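Local coordinates for protein type VI secretion system component (Escherichia coli O6, PDB 2P5Z) that is a component of the type VI secretion system that resembles the phage T4 tail proteins gp27 and gp5 and probably forms part of a phage-like cell-puncturing device, at residues A[44-49]-A[107-112]; A[20-25]-A[62-67]; A[379-384]-A[459-464]. One frame throughout, in Å; residues are numbered along the deposited sequence.

How the contacts relate
From the N terminus, 20-25 leads through two strands, including 44-49, to 62-67, where contact 2 closes its loop. The chain then passes through strand 85-99 before 107-112 returns to 44-49 and closes contact 1. The two contacts therefore cross rather than nest: 44-49 lies inside the loop of contact 2, and 62-67 inside that of contact 1. Their centres are 11 Å apart, and Leu-110 CD1 lies 3.9 Å from Gly-66 O, so both build the same part of the phage-hub-like region. Contact 3 follows in series, its centre 36 Å from that of contact 1, and joins the loop 379-384 to a turn of the OB domain.

Contact 1 (A[44-49]-A[107-112]); sequences RYDIQF and EVRLEP
Tyr-45 and Ile-47 pair with Leu-110 and Val-108 as the hydrogen-bonded positions of two antiparallel strands in the phage baseplate hub-like part of the chain. Four backbone bonds, two for each pair, satisfy N and O of all four residues; the straightest is Ile-47 N to Val-108 O, at 2.9 Å and 172°. The side chains of these residues share one face, where the beta-branched Ile-47 and Val-108, suited to a strand, meet at 4.1 Å between Ile-47 CB and Val-108 CG2, and Phe-68 of strand 65-70 touches both Ile-47 and Leu-110. Phe-49 brings its ring edge, at CE2, to Val-108 CG1, while Tyr-45 carries its hydroxyl away to Glu-37.

The other face, with Asp-46, Gln-48, Glu-107 and Arg-109, is polar. Asp-46 and Arg-109 lie alongside each other, pointing the same way, with the carboxylate and guanidinium planes well inclined to each other. Arg-109 NE makes a salt bridge with Asp-46 OD1 at 2.9 Å, and NH2 donates at 3.1 Å to the syn lone pair of OD2, which is also in a salt bridge with Arg-36 NH1. A water donates to both Asp-46 OD1 and Glu-107 OE2, which probably eases the approach of two carboxylates. With chi1 near trans (-159°) and the chain extended beyond CG, Glu-107 carries its other oxygen, OE1, to Gln-48 NE2 at 3.2 Å. An amide suits that place because it also accepts: Gln-48 OE1 takes a bond from Arg-105. Arg-44, bent at chi3, lays its guanidinium on that of Arg-109 with planes 18° apart; the charge of Asp-46 probably helps this pairing of cations. Arg-109 NH2 sits 3.2 Å above the centre of the Arg-44 guanidinium.

Contact 2 (A[20-25]-A[62-67]); sequences KIRGLQ and LMQDGA
Arg-22 and Asp-65 meet where the short antiparallel pairing of strands 18-21 and 65-70 ends; strand 65-70 also pairs with strand 85-99. In the first pairing Lys-20 and Ala-67 form a hydrogen-bonded pair, Lys-20 N to Ala-67 O and Ala-67 N to Lys-20 O, both 2.8 Å, and Arg-22 N adds a bond to Asp-65 O. Gly-66, opposite Ile-21 at the non-hydrogen-bonded position, has only its CA to set close to Lys-20 O. The Arg-22 side chain starts alongside Asp-65: its CB lies 4.1 Å from Asp-65 CB, and CG and CD pass the end of Gln-64, crossing it at about a right angle. A bend at chi3 (-92°) then turns the guanidinium back, bringing CZ to 3.9 Å and NH2 to 3.0 Å from Asp-65 OD2 in a salt bridge; the guanidinium and carboxylate planes stand 79° apart. Ile-21 CG2 touches Gln-64 CB at 3.8 Å. A type II turn from Ile-21 to Leu-24 has Gly-23 third, where the positive phi (93°) is easy without a side chain. The backbone thus sets the register of this strand pair, while a single-nitrogen ion pair on an exposed arginine probably adds a modest electrostatic clamp.

Contact 3 (A[379-384]-A[459-464]); sequences PRPVMA and GNPDRP
The guanidinium of Arg-380 meets the turn 460-463 with its edge: Pro-461 CD and Asp-462 lie close to its plane, and Asn-460 OD1 approaches NH1 obliquely, at an angle too poor for a hydrogen bond. NH1 and NH2 both donate to Asp-462 OD2, at 2.9 and 3.0 Å, in the guanidinium plane. The carboxylate is turned 75° from that plane, so NH1 meets OD2 from above the carboxylate plane while NH2 comes nearly along the C-O axis. Arg-380 is extended from CG to NE, and NE forms a second salt bridge with Glu-181 of helix 171-182; Asp-462 OD1 accepts from Met-165 N. Asn-460 OD1 takes the backbone N of Asp-462 at 3.0 Å, an Asx turn inside a type I turn whose second position suits the fixed phi of Pro-461. Met-383, bent at chi2 (-71°), lays CE against Pro-461 CB at 3.6 Å. Its backbone N donates to Gly-459 O at 2.9 Å, Gly-459 having positive phi (76°). Nearby, Ala-384 packs on Ala-384 of the third subunit. Two N-H groups on Asp-462 OD2 and NE on Glu-181 probably fix the rotation of the guanidinium and hold the OB domain turn to that helix through the loop 379-384.

Contact 1 (A[44-49]-A[107-112])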
ATOM      1  N   ARG A  44     -15.757  15.719  -1.863  1.00 40.80           N
ATOM      2  CA  ARG A  44     -16.276  14.766  -2.844  1.00 38.92           C
ATOM      3  C   ARG A  44     -17.731  14.410  -2.540  1.00 40.64           C
ATOM      4  O   ARG A  44     -18.053  14.038  -1.414  1.00 45.66           O
ATOM      5  CB  ARG A  44     -15.405  13.521  -2.814  1.00 36.89           C
ATOM      6  CG  ARG A  44     -15.580  12.637  -3.993  1.00 44.69           C
ATOM      7  CD  ARG A  44     -14.439  11.683  -4.053  1.00 53.71           C
ATOM      8  NE  ARG A  44     -14.631  10.498  -3.221  1.00 64.37           N
ATOM      9  CZ  ARG A  44     -13.781   9.470  -3.179  1.00 69.39           C
ATOM     10  NH1 ARG A  44     -12.674   9.486  -3.928  1.00 68.97           N
ATOM     11  NH2 ARG A  44     -14.036   8.420  -2.399  1.00 67.15           N
ATOM     12  N   TYR A  45     -18.625  14.527  -3.513  1.00 42.13           N
ATOM     13  CA  TYR A  45     -20.043  14.161  -3.275  1.00 38.15           C
ATOM     14  C   TYR A  45     -20.590  13.224  -4.331  1.00 39.84           C
ATOM     15  O   TYR A  45     -20.730  13.594  -5.495  1.00 41.54           O
ATOM     16  CB  TYR A  45     -20.925  15.400  -3.213  1.00 35.63           C
ATOM     17  CG  TYR A  45     -21.034  16.018  -1.853  1.00 37.76           C
ATOM     18  CD1 TYR A  45     -19.932  16.582  -1.224  1.00 40.45           C
ATOM     19  CD2 TYR A  45     -22.252  16.076  -1.204  1.00 40.96           C
ATOM     20  CE1 TYR A  45     -20.034  17.169   0.036  1.00 42.21           C
ATOM     21  CE2 TYR A  45     -22.372  16.668   0.040  1.00 40.15           C
ATOM     22  CZ  TYR A  45     -21.265  17.198   0.665  1.00 40.50           C
ATOM     23  OH  TYR A  45     -21.392  17.772   1.912  1.00 39.41           O
ATOM     24  N   ASP A  46     -20.910  12.004  -3.932  1.00 42.48           N
ATOM     25  CA  ASP A  46     -21.560  11.079  -4.844  1.00 44.57           C
ATOM     26  C   ASP A  46     -23.074  11.191  -4.664  1.00 45.28           C
ATOM     27  O   ASP A  46     -23.619  10.903  -3.594  1.00 43.33           O
ATOM     28  CB  ASP A  46     -21.039   9.660  -4.633  1.00 48.32           C
ATOM     29  CG  ASP A  46     -19.544   9.533  -4.963  1.00 54.27           C
ATOM     30  OD1 ASP A  46     -19.142   9.893  -6.095  1.00 52.15           O
ATOM     31  OD2 ASP A  46     -18.767   9.078  -4.086  1.00 58.11           O
ATOM     32  N   ILE A  47     -23.735  11.666  -5.715  1.00 46.52           N
ATOM     33  CA  ILE A  47     -25.152  12.036  -5.674  1.00 39.61           C
ATOM     34  C   ILE A  47     -25.950  11.173  -6.618  1.00 38.75           C
ATOM     35  O   ILE A  47     -25.724  11.183  -7.830  1.00 40.84           O
ATOM     36  CB  ILE A  47     -25.336  13.492  -6.087  1.00 35.67           C
ATOM     37  CG1 ILE A  47     -24.489  14.403  -5.193  1.00 32.64           C
ATOM     38  CG2 ILE A  47     -26.799  13.886  -5.996  1.00 37.46           C
ATOM     39  CD1 ILE A  47     -24.309  15.794  -5.738  1.00 32.39           C
ATOM     40  N   GLN A  48     -26.869  10.391  -6.069  1.00 43.38           N
ATOM     41  CA  GLN A  48     -27.766   9.608  -6.920  1.00 45.16           C
ATOM     42  C   GLN A  48     -29.026  10.382  -7.209  1.00 42.70           C
ATOM     43  O   GLN A  48     -29.512  11.150  -6.374  1.00 38.51           O
ATOM     44  CB  GLN A  48     -28.125   8.268  -6.303  1.00 48.02           C
ATOM     45  CG  GLN A  48     -27.022   7.261  -6.376  1.00 53.34           C
ATOM     46  CD  GLN A  48     -27.480   5.872  -6.002  1.00 58.14           C
ATOM     47  OE1 GLN A  48     -28.670   5.565  -6.046  1.00 62.45           O
ATOM     48  NE2 GLN A  48     -26.534   5.015  -5.642  1.00 58.48           N
ATOM     49  N   PHE A  49     -29.538  10.190  -8.410  1.00 42.22           N
ATOM     50  CA  PHE A  49     -30.775  10.827  -8.795  1.00 42.17           C
ATOM     51  C   PHE A  49     -31.595   9.995  -9.769  1.00 42.64           C
ATOM     52  O   PHE A  49     -31.074   9.086 -10.434  1.00 40.04           O
ATOM     53  CB  PHE A  49     -30.546  12.264  -9.305  1.00 41.69           C
ATOM     54  CG  PHE A  49     -29.810  12.373 -10.625  1.00 42.59           C
ATOM     55  CD1 PHE A  49     -30.512  12.467 -11.827  1.00 37.97           C
ATOM     56  CD2 PHE A  49     -28.412  12.482 -10.652  1.00 41.26           C
ATOM     57  CE1 PHE A  49     -29.837  12.620 -13.050  1.00 41.15           C
ATOM     58  CE2 PHE A  49     -27.731  12.627 -11.864  1.00 42.55           C
ATOM     59  CZ  PHE A  49     -28.449  12.709 -13.070  1.00 40.66           C
ATOM     60  N   GLU A 107     -25.850   8.342 -11.204  1.00 38.47           N
ATOM     61  CA  GLU A 107     -24.978   8.913 -10.184  1.00 39.74           C
ATOM     62  C   GLU A 107     -23.982   9.916 -10.761  1.00 37.15           C
ATOM     63  O   GLU A 107     -23.473   9.732 -11.865  1.00 34.07           O
ATOM     64  CB  GLU A 107     -24.259   7.815  -9.404  1.00 41.85           C
ATOM     65  CG  GLU A 107     -23.749   8.279  -8.053  1.00 49.07           C
ATOM     66  CD  GLU A 107     -23.076   7.169  -7.267  1.00 55.23           C
ATOM     67  OE1 GLU A 107     -23.797   6.337  -6.682  1.00 57.77           O
ATOM     68  OE2 GLU A 107     -21.826   7.134  -7.218  1.00 58.78           O
ATOM     69  N   VAL A 108     -23.742  11.000 -10.030  1.00 34.73           N
ATOM     70  CA  VAL A 108     -22.673  11.908 -10.390  1.00 36.78           C
ATOM     71  C   VAL A 108     -21.733  12.171  -9.224  1.00 41.03           C
ATOM     72  O   VAL A 108     -22.139  12.142  -8.054  1.00 35.90           O
ATOM     73  CB  VAL A 108     -23.175  13.263 -10.957  1.00 36.38           C
ATOM     74  CG1 VAL A 108     -23.755  13.091 -12.365  1.00 30.99           C
ATOM     75  CG2 VAL A 108     -24.169  13.933 -10.002  1.00 30.72           C
ATOM     76  N   ARG A 109     -20.467  12.425  -9.553  1.00 42.87           N
ATOM     77  CA  ARG A 109     -19.504  12.839  -8.556  1.00 40.21           C
ATOM     78  C   ARG A 109     -19.299  14.337  -8.684  1.00 37.52           C
ATOM     79  O   ARG A 109     -19.038  14.834  -9.759  1.00 40.70           O
ATOM     80  CB  ARG A 109     -18.186  12.094  -8.740  1.00 44.49           C
ATOM     81  CG  ARG A 109     -17.104  12.500  -7.744  1.00 48.96           C
ATOM     82  CD  ARG A 109     -16.037  11.438  -7.660  1.00 52.34           C
ATOM     83  NE  ARG A 109     -16.305  10.499  -6.576  1.00 54.41           N
ATOM     84  CZ  ARG A 109     -15.720   9.316  -6.454  1.00 51.26           C
ATOM     85  NH1 ARG A 109     -14.849   8.921  -7.360  1.00 53.66           N
ATOM     86  NH2 ARG A 109     -16.020   8.523  -5.444  1.00 49.42           N
ATOM     87  N   LEU A 110     -19.440  15.059  -7.587  1.00 39.38           N
ATOM     88  CA  LEU A 110     -19.286  16.494  -7.606  1.00 39.49           C
ATOM     89  C   LEU A 110     -18.066  16.860  -6.774  1.00 44.99           C
ATOM     90  O   LEU A 110     -17.990  16.563  -5.573  1.00 47.94           O
ATOM     91  CB  LEU A 110     -20.534  17.189  -7.051  1.00 38.96           C
ATOM     92  CG  LEU A 110     -20.342  18.706  -6.888  1.00 39.77           C
ATOM     93  CD1 LEU A 110     -20.263  19.354  -8.272  1.00 38.98           C
ATOM     94  CD2 LEU A 110     -21.439  19.361  -6.057  1.00 36.61           C
ATOM     95  N   GLU A 111     -17.091  17.481  -7.430  1.00 45.15           N
ATOM     96  CA  GLU A 111     -15.858  17.896  -6.777  1.00 43.06           C
ATOM     97  C   GLU A 111     -15.632  19.357  -7.140  1.00 42.42           C
ATOM     98  O   GLU A 111     -16.170  19.836  -8.148  1.00 42.86           O
ATOM     99  CB  GLU A 111     -14.699  17.023  -7.249  1.00 41.76           C
ATOM    100  CG  GLU A 111     -14.921  15.544  -7.040  1.00 44.61           C
ATOM    101  CD  GLU A 111     -13.664  14.721  -7.149  1.00 47.16           C
ATOM    102  OE1 GLU A 111     -13.511  14.012  -8.170  1.00 45.67           O
ATOM    103  OE2 GLU A 111     -12.837  14.774  -6.206  1.00 47.50           O
ATOM    104  N   PRO A 112     -14.833  20.077  -6.341  1.00 41.75           N
ATOM    105  CA  PRO A 112     -14.527  21.435  -6.761  1.00 39.46           C
ATOM    106  C   PRO A 112     -13.487  21.418  -7.903  1.00 40.81           C
ATOM    107  O   PRO A 112     -12.929  20.358  -8.246  1.00 39.65           O
ATOM    108  CB  PRO A 112     -13.908  22.033  -5.505  1.00 37.26           C
ATOM    109  CG  PRO A 112     -13.231  20.909  -4.882  1.00 35.89           C
ATOM    110  CD  PRO A 112     -14.124  19.730  -5.093  1.00 38.50           C
TER
HETATM  111  O   HOH W   1     -19.945   8.739  -8.163  1.00 41.67           O

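Contact 2 (A[20-25]-A[62-67])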
ATOM      1  N   LYS A  20     -28.228  20.947  -9.429  1.00 51.52           N
ATOM      2  CA  LYS A  20     -28.330  21.598 -10.722  1.00 51.03           C
ATOM      3  C   LYS A  20     -27.058  21.387 -11.480  1.00 47.09           C
ATOM      4  O   LYS A  20     -26.000  21.753 -11.017  1.00 47.91           O
ATOM      5  CB  LYS A  20     -28.555  23.085 -10.561  1.00 57.58           C
ATOM      6  CG  LYS A  20     -29.997  23.503 -10.706  1.00 67.54           C
ATOM      7  CD  LYS A  20     -30.154  24.983 -10.347  1.00 74.42           C
ATOM      8  CE  LYS A  20     -29.786  25.236  -8.882  1.00 76.26           C
ATOM      9  NZ  LYS A  20     -29.747  26.682  -8.518  1.00 77.22           N
ATOM     10  N   ILE A  21     -27.165  20.779 -12.644  1.00 45.89           N
ATOM     11  CA  ILE A  21     -26.046  20.664 -13.532  1.00 46.47           C
ATOM     12  C   ILE A  21     -26.308  21.528 -14.761  1.00 51.17           C
ATOM     13  O   ILE A  21     -27.269  21.277 -15.478  1.00 57.35           O
ATOM     14  CB  ILE A  21     -25.887  19.226 -13.992  1.00 45.89           C
ATOM     15  CG1 ILE A  21     -25.755  18.294 -12.784  1.00 43.30           C
ATOM     16  CG2 ILE A  21     -24.692  19.103 -14.964  1.00 44.40           C
ATOM     17  CD1 ILE A  21     -26.100  16.834 -13.125  1.00 42.65           C
ATOM     18  N   ARG A  22     -25.460  22.527 -14.997  1.00 50.57           N
ATOM     19  CA  ARG A  22     -25.609  23.464 -16.111  1.00 56.05           C
ATOM     20  C   ARG A  22     -25.780  22.810 -17.486  1.00 56.64           C
ATOM     21  O   ARG A  22     -24.990  21.959 -17.893  1.00 56.10           O
ATOM     22  CB  ARG A  22     -24.440  24.459 -16.128  1.00 60.03           C
ATOM     23  CG  ARG A  22     -24.072  25.055 -17.511  1.00 64.04           C
ATOM     24  CD  ARG A  22     -22.777  25.872 -17.468  1.00 62.89           C
ATOM     25  NE  ARG A  22     -23.028  27.285 -17.203  1.00 67.49           N
ATOM     26  CZ  ARG A  22     -23.035  27.862 -15.998  1.00 69.39           C
ATOM     27  NH1 ARG A  22     -23.281  29.163 -15.899  1.00 69.20           N
ATOM     28  NH2 ARG A  22     -22.795  27.161 -14.893  1.00 68.93           N
ATOM     29  N   GLY A  23     -26.856  23.196 -18.168  1.00 57.60           N
ATOM     30  CA  GLY A  23     -27.110  22.785 -19.537  1.00 52.85           C
ATOM     31  C   GLY A  23     -27.974  21.554 -19.650  1.00 54.33           C
ATOM     32  O   GLY A  23     -28.246  21.090 -20.753  1.00 59.05           O
ATOM     33  N   LEU A  24     -28.424  21.023 -18.523  1.00 51.78           N
ATOM     34  CA  LEU A  24     -29.065  19.716 -18.541  1.00 51.58           C
ATOM     35  C   LEU A  24     -30.586  19.815 -18.614  1.00 55.60           C
ATOM     36  O   LEU A  24     -31.226  20.345 -17.700  1.00 54.89           O
ATOM     37  CB  LEU A  24     -28.640  18.886 -17.321  1.00 47.82           C
ATOM     38  CG  LEU A  24     -29.040  17.415 -17.346  1.00 45.41           C
ATOM     39  CD1 LEU A  24     -28.417  16.696 -18.552  1.00 41.91           C
ATOM     40  CD2 LEU A  24     -28.645  16.745 -16.052  1.00 46.06           C
ATOM     41  N   GLN A  25     -31.163  19.295 -19.692  1.00 57.15           N
ATOM     42  CA  GLN A  25     -32.606  19.394 -19.870  1.00 62.53           C
ATOM     43  C   GLN A  25     -33.325  18.336 -19.062  1.00 65.54           C
ATOM     44  O   GLN A  25     -34.417  18.566 -18.534  1.00 69.47           O
ATOM     45  CB  GLN A  25     -32.974  19.269 -21.332  1.00 62.11           C
ATOM     46  CG  GLN A  25     -32.327  20.334 -22.163  1.00 67.46           C
ATOM     47  CD  GLN A  25     -33.058  20.580 -23.447  1.00 70.07           C
ATOM     48  OE1 GLN A  25     -33.380  21.722 -23.779  1.00 70.51           O
ATOM     49  NE2 GLN A  25     -33.348  19.507 -24.179  1.00 72.90           N
ATOM     50  N   LEU A  62     -20.434  15.311 -17.924  1.00 41.15           N
ATOM     51  CA  LEU A  62     -19.009  15.360 -17.543  1.00 40.44           C
ATOM     52  C   LEU A  62     -18.374  16.692 -17.857  1.00 42.01           C
ATOM     53  O   LEU A  62     -18.575  17.236 -18.933  1.00 49.75           O
ATOM     54  CB  LEU A  62     -18.214  14.270 -18.251  1.00 38.39           C
ATOM     55  CG  LEU A  62     -18.503  12.847 -17.776  1.00 38.09           C
ATOM     56  CD1 LEU A  62     -17.791  11.828 -18.688  1.00 35.52           C
ATOM     57  CD2 LEU A  62     -18.127  12.699 -16.287  1.00 30.12           C
ATOM     58  N   MET A  63     -17.637  17.214 -16.883  1.00 40.10           N
ATOM     59  CA  MET A  63     -16.989  18.523 -16.931  1.00 39.31           C
ATOM     60  C   MET A  63     -17.931  19.745 -16.857  1.00 41.53           C
ATOM     61  O   MET A  63     -17.463  20.871 -16.703  1.00 44.83           O
ATOM     62  CB  MET A  63     -15.909  18.604 -18.037  1.00 41.66           C
ATOM     63  CG  MET A  63     -14.684  17.656 -17.779  1.00 44.06           C
ATOM     64  SD  MET A  63     -13.732  18.118 -16.281  1.00 43.81           S
ATOM     65  CE  MET A  63     -13.004  19.649 -16.842  1.00 51.95           C
ATOM     66  N   GLN A  64     -19.246  19.528 -16.881  1.00 42.22           N
ATOM     67  CA  GLN A  64     -20.217  20.602 -16.559  1.00 41.83           C
ATOM     68  C   GLN A  64     -20.216  21.064 -15.107  1.00 40.40           C
ATOM     69  O   GLN A  64     -19.882  20.301 -14.213  1.00 45.02           O
ATOM     70  CB  GLN A  64     -21.640  20.174 -16.913  1.00 43.66           C
ATOM     71  CG  GLN A  64     -21.871  19.921 -18.394  1.00 46.50           C
ATOM     72  CD  GLN A  64     -21.569  21.149 -19.208  1.00 47.13           C
ATOM     73  OE1 GLN A  64     -21.833  22.279 -18.785  1.00 54.91           O
ATOM     74  NE2 GLN A  64     -20.986  20.948 -20.358  1.00 48.30           N
ATOM     75  N   ASP A  65     -20.612  22.316 -14.894  1.00 43.14           N
ATOM     76  CA  ASP A  65     -20.775  22.902 -13.563  1.00 44.85           C
ATOM     77  C   ASP A  65     -21.930  22.252 -12.837  1.00 45.60           C
ATOM     78  O   ASP A  65     -22.932  21.892 -13.443  1.00 45.15           O
ATOM     79  CB  ASP A  65     -21.123  24.385 -13.652  1.00 51.72           C
ATOM     80  CG  ASP A  65     -19.932  25.254 -13.965  1.00 58.40           C
ATOM     81  OD1 ASP A  65     -18.865  24.710 -14.309  1.00 63.05           O
ATOM     82  OD2 ASP A  65     -20.069  26.494 -13.879  1.00 61.79           O
ATOM     83  N   GLY A  66     -21.802  22.147 -11.527  1.00 40.85           N
ATOM     84  CA  GLY A  66     -22.807  21.496 -10.746  1.00 40.70           C
ATOM     85  C   GLY A  66     -22.960  22.255  -9.456  1.00 43.86           C
ATOM     86  O   GLY A  66     -21.978  22.765  -8.912  1.00 40.29           O
ATOM     87  N   ALA A  67     -24.191  22.327  -8.963  1.00 41.34           N
ATOM     88  CA  ALA A  67     -24.442  22.946  -7.680  1.00 40.93           C
ATOM     89  C   ALA A  67     -25.338  22.007  -6.885  1.00 45.12           C
ATOM     90  O   ALA A  67     -26.325  21.496  -7.421  1.00 49.35           O
ATOM     91  CB  ALA A  67     -25.105  24.261  -7.872  1.00 37.52           C
TER

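Contact 3 (A[379-384]-A[459-464])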
ATOM      1  N   PRO A 379       4.457  12.957   1.895  1.00 55.86           N
ATOM      2  CA  PRO A 379       5.866  12.581   1.724  1.00 53.34           C
ATOM      3  C   PRO A 379       6.491  13.126   0.443  1.00 53.66           C
ATOM      4  O   PRO A 379       5.808  13.267  -0.580  1.00 50.72           O
ATOM      5  CB  PRO A 379       5.819  11.045   1.656  1.00 52.39           C
ATOM      6  CG  PRO A 379       4.404  10.712   1.307  1.00 54.41           C
ATOM      7  CD  PRO A 379       3.576  11.780   1.961  1.00 54.41           C
ATOM      8  N   ARG A 380       7.785  13.437   0.514  1.00 56.92           N
ATOM      9  CA  ARG A 380       8.540  13.932  -0.632  1.00 52.72           C
ATOM     10  C   ARG A 380       8.771  12.821  -1.639  1.00 48.91           C
ATOM     11  O   ARG A 380       8.885  11.664  -1.258  1.00 48.01           O
ATOM     12  CB  ARG A 380       9.870  14.505  -0.156  1.00 56.67           C
ATOM     13  CG  ARG A 380       9.862  16.001  -0.143  1.00 59.69           C
ATOM     14  CD  ARG A 380      10.988  16.612   0.653  1.00 59.01           C
ATOM     15  NE  ARG A 380      10.766  18.049   0.727  1.00 61.05           N
ATOM     16  CZ  ARG A 380      11.217  18.922  -0.172  1.00 66.24           C
ATOM     17  NH1 ARG A 380      11.942  18.516  -1.206  1.00 68.01           N
ATOM     18  NH2 ARG A 380      10.950  20.213  -0.039  1.00 69.53           N
ATOM     19  N   PRO A 381       8.817  13.155  -2.930  1.00 47.99           N
ATOM     20  CA  PRO A 381       9.173  12.098  -3.870  1.00 48.73           C
ATOM     21  C   PRO A 381      10.639  11.655  -3.681  1.00 52.34           C
ATOM     22  O   PRO A 381      11.506  12.456  -3.273  1.00 48.59           O
ATOM     23  CB  PRO A 381       8.947  12.742  -5.241  1.00 48.60           C
ATOM     24  CG  PRO A 381       8.973  14.192  -5.010  1.00 48.17           C
ATOM     25  CD  PRO A 381       8.554  14.443  -3.595  1.00 49.23           C
ATOM     26  N   VAL A 382      10.893  10.374  -3.921  1.00 49.71           N
ATOM     27  CA  VAL A 382      12.192   9.810  -3.628  1.00 50.14           C
ATOM     28  C   VAL A 382      12.974   9.742  -4.933  1.00 51.75           C
ATOM     29  O   VAL A 382      12.543   9.078  -5.892  1.00 49.26           O
ATOM     30  CB  VAL A 382      12.043   8.444  -2.923  1.00 51.74           C
ATOM     31  CG1 VAL A 382      13.361   7.706  -2.842  1.00 49.65           C
ATOM     32  CG2 VAL A 382      11.466   8.649  -1.512  1.00 52.11           C
ATOM     33  N   MET A 383      14.083  10.486  -4.986  1.00 49.41           N
ATOM     34  CA  MET A 383      14.865  10.588  -6.214  1.00 51.01           C
ATOM     35  C   MET A 383      15.966   9.546  -6.204  1.00 53.73           C
ATOM     36  O   MET A 383      17.024   9.744  -5.599  1.00 57.62           O
ATOM     37  CB  MET A 383      15.450  11.985  -6.400  1.00 48.02           C
ATOM     38  CG  MET A 383      14.412  13.099  -6.416  1.00 46.18           C
ATOM     39  SD  MET A 383      13.407  13.110  -7.899  1.00 38.08           S
ATOM     40  CE  MET A 383      11.965  13.814  -7.202  1.00 49.39           C
ATOM     41  N   ALA A 384      15.680   8.419  -6.844  1.00 52.68           N
ATOM     42  CA  ALA A 384      16.637   7.351  -7.021  1.00 52.48           C
ATOM     43  C   ALA A 384      17.214   7.544  -8.396  1.00 52.16           C
ATOM     44  O   ALA A 384      16.566   8.115  -9.279  1.00 58.09           O
ATOM     45  CB  ALA A 384      15.950   5.998  -6.934  1.00 52.41           C
ATOM     46  N   GLY A 459      18.052  11.507  -1.725  1.00 55.54           N
ATOM     47  CA  GLY A 459      16.834  11.343  -2.513  1.00 50.43           C
ATOM     48  C   GLY A 459      15.966  12.588  -2.588  1.00 49.52           C
ATOM     49  O   GLY A 459      14.909  12.574  -3.210  1.00 50.22           O
ATOM     50  N   ASN A 460      16.415  13.660  -1.949  1.00 47.04           N
ATOM     51  CA  ASN A 460      15.694  14.919  -1.896  1.00 49.30           C
ATOM     52  C   ASN A 460      15.806  15.703  -3.211  1.00 53.25           C
ATOM     53  O   ASN A 460      16.907  16.066  -3.633  1.00 55.36           O
ATOM     54  CB  ASN A 460      16.258  15.737  -0.738  1.00 47.53           C
ATOM     55  CG  ASN A 460      15.349  16.861  -0.302  1.00 48.72           C
ATOM     56  OD1 ASN A 460      14.696  17.529  -1.116  1.00 46.21           O
ATOM     57  ND2 ASN A 460      15.324  17.099   1.003  1.00 47.39           N
ATOM     58  N   PRO A 461      14.659  16.006  -3.842  1.00 55.34           N
ATOM     59  CA  PRO A 461      14.612  16.737  -5.119  1.00 55.07           C
ATOM     60  C   PRO A 461      15.133  18.166  -5.032  1.00 53.21           C
ATOM     61  O   PRO A 461      15.448  18.758  -6.061  1.00 58.76           O
ATOM     62  CB  PRO A 461      13.114  16.769  -5.450  1.00 55.50           C
ATOM     63  CG  PRO A 461      12.434  16.617  -4.131  1.00 53.24           C
ATOM     64  CD  PRO A 461      13.310  15.659  -3.370  1.00 54.16           C
ATOM     65  N   ASP A 462      15.215  18.713  -3.824  1.00 51.16           N
ATOM     66  CA  ASP A 462      15.721  20.066  -3.630  1.00 53.05           C
ATOM     67  C   ASP A 462      17.171  20.095  -3.132  1.00 55.29           C
ATOM     68  O   ASP A 462      17.643  21.092  -2.580  1.00 54.19           O
ATOM     69  CB  ASP A 462      14.794  20.865  -2.715  1.00 51.75           C
ATOM     70  CG  ASP A 462      13.399  21.062  -3.321  1.00 55.52           C
ATOM     71  OD1 ASP A 462      13.277  21.240  -4.568  1.00 48.74           O
ATOM     72  OD2 ASP A 462      12.418  21.024  -2.536  1.00 57.41           O
ATOM     73  N   ARG A 463      17.888  18.998  -3.346  1.00 54.97           N
ATOM     74  CA  ARG A 463      19.319  18.990  -3.087  1.00 52.53           C
ATOM     75  C   ARG A 463      20.110  18.416  -4.255  1.00 50.07           C
ATOM     76  O   ARG A 463      20.787  17.400  -4.095  1.00 51.43           O
ATOM     77  CB  ARG A 463      19.628  18.159  -1.852  1.00 56.77           C
ATOM     78  CG  ARG A 463      19.246  18.759  -0.526  1.00 60.29           C
ATOM     79  CD  ARG A 463      19.659  17.755   0.513  1.00 65.61           C
ATOM     80  NE  ARG A 463      19.616  18.251   1.878  1.00 71.02           N
ATOM     81  CZ  ARG A 463      20.092  17.572   2.921  1.00 74.02           C
ATOM     82  NH1 ARG A 463      20.653  16.382   2.745  1.00 72.92           N
ATOM     83  NH2 ARG A 463      20.008  18.084   4.142  1.00 76.48           N
ATOM     84  N   PRO A 464      20.055  19.066  -5.431  1.00 47.80           N
ATOM     85  CA  PRO A 464      20.726  18.428  -6.544  1.00 47.70           C
ATOM     86  C   PRO A 464      22.209  18.786  -6.649  1.00 52.17           C
ATOM     87  O   PRO A 464      22.638  19.867  -6.220  1.00 53.36           O
ATOM     88  CB  PRO A 464      19.973  18.979  -7.749  1.00 44.60           C
ATOM     89  CG  PRO A 464      19.501  20.308  -7.314  1.00 43.41           C
ATOM     90  CD  PRO A 464      19.441  20.342  -5.831  1.00 44.54           C
TER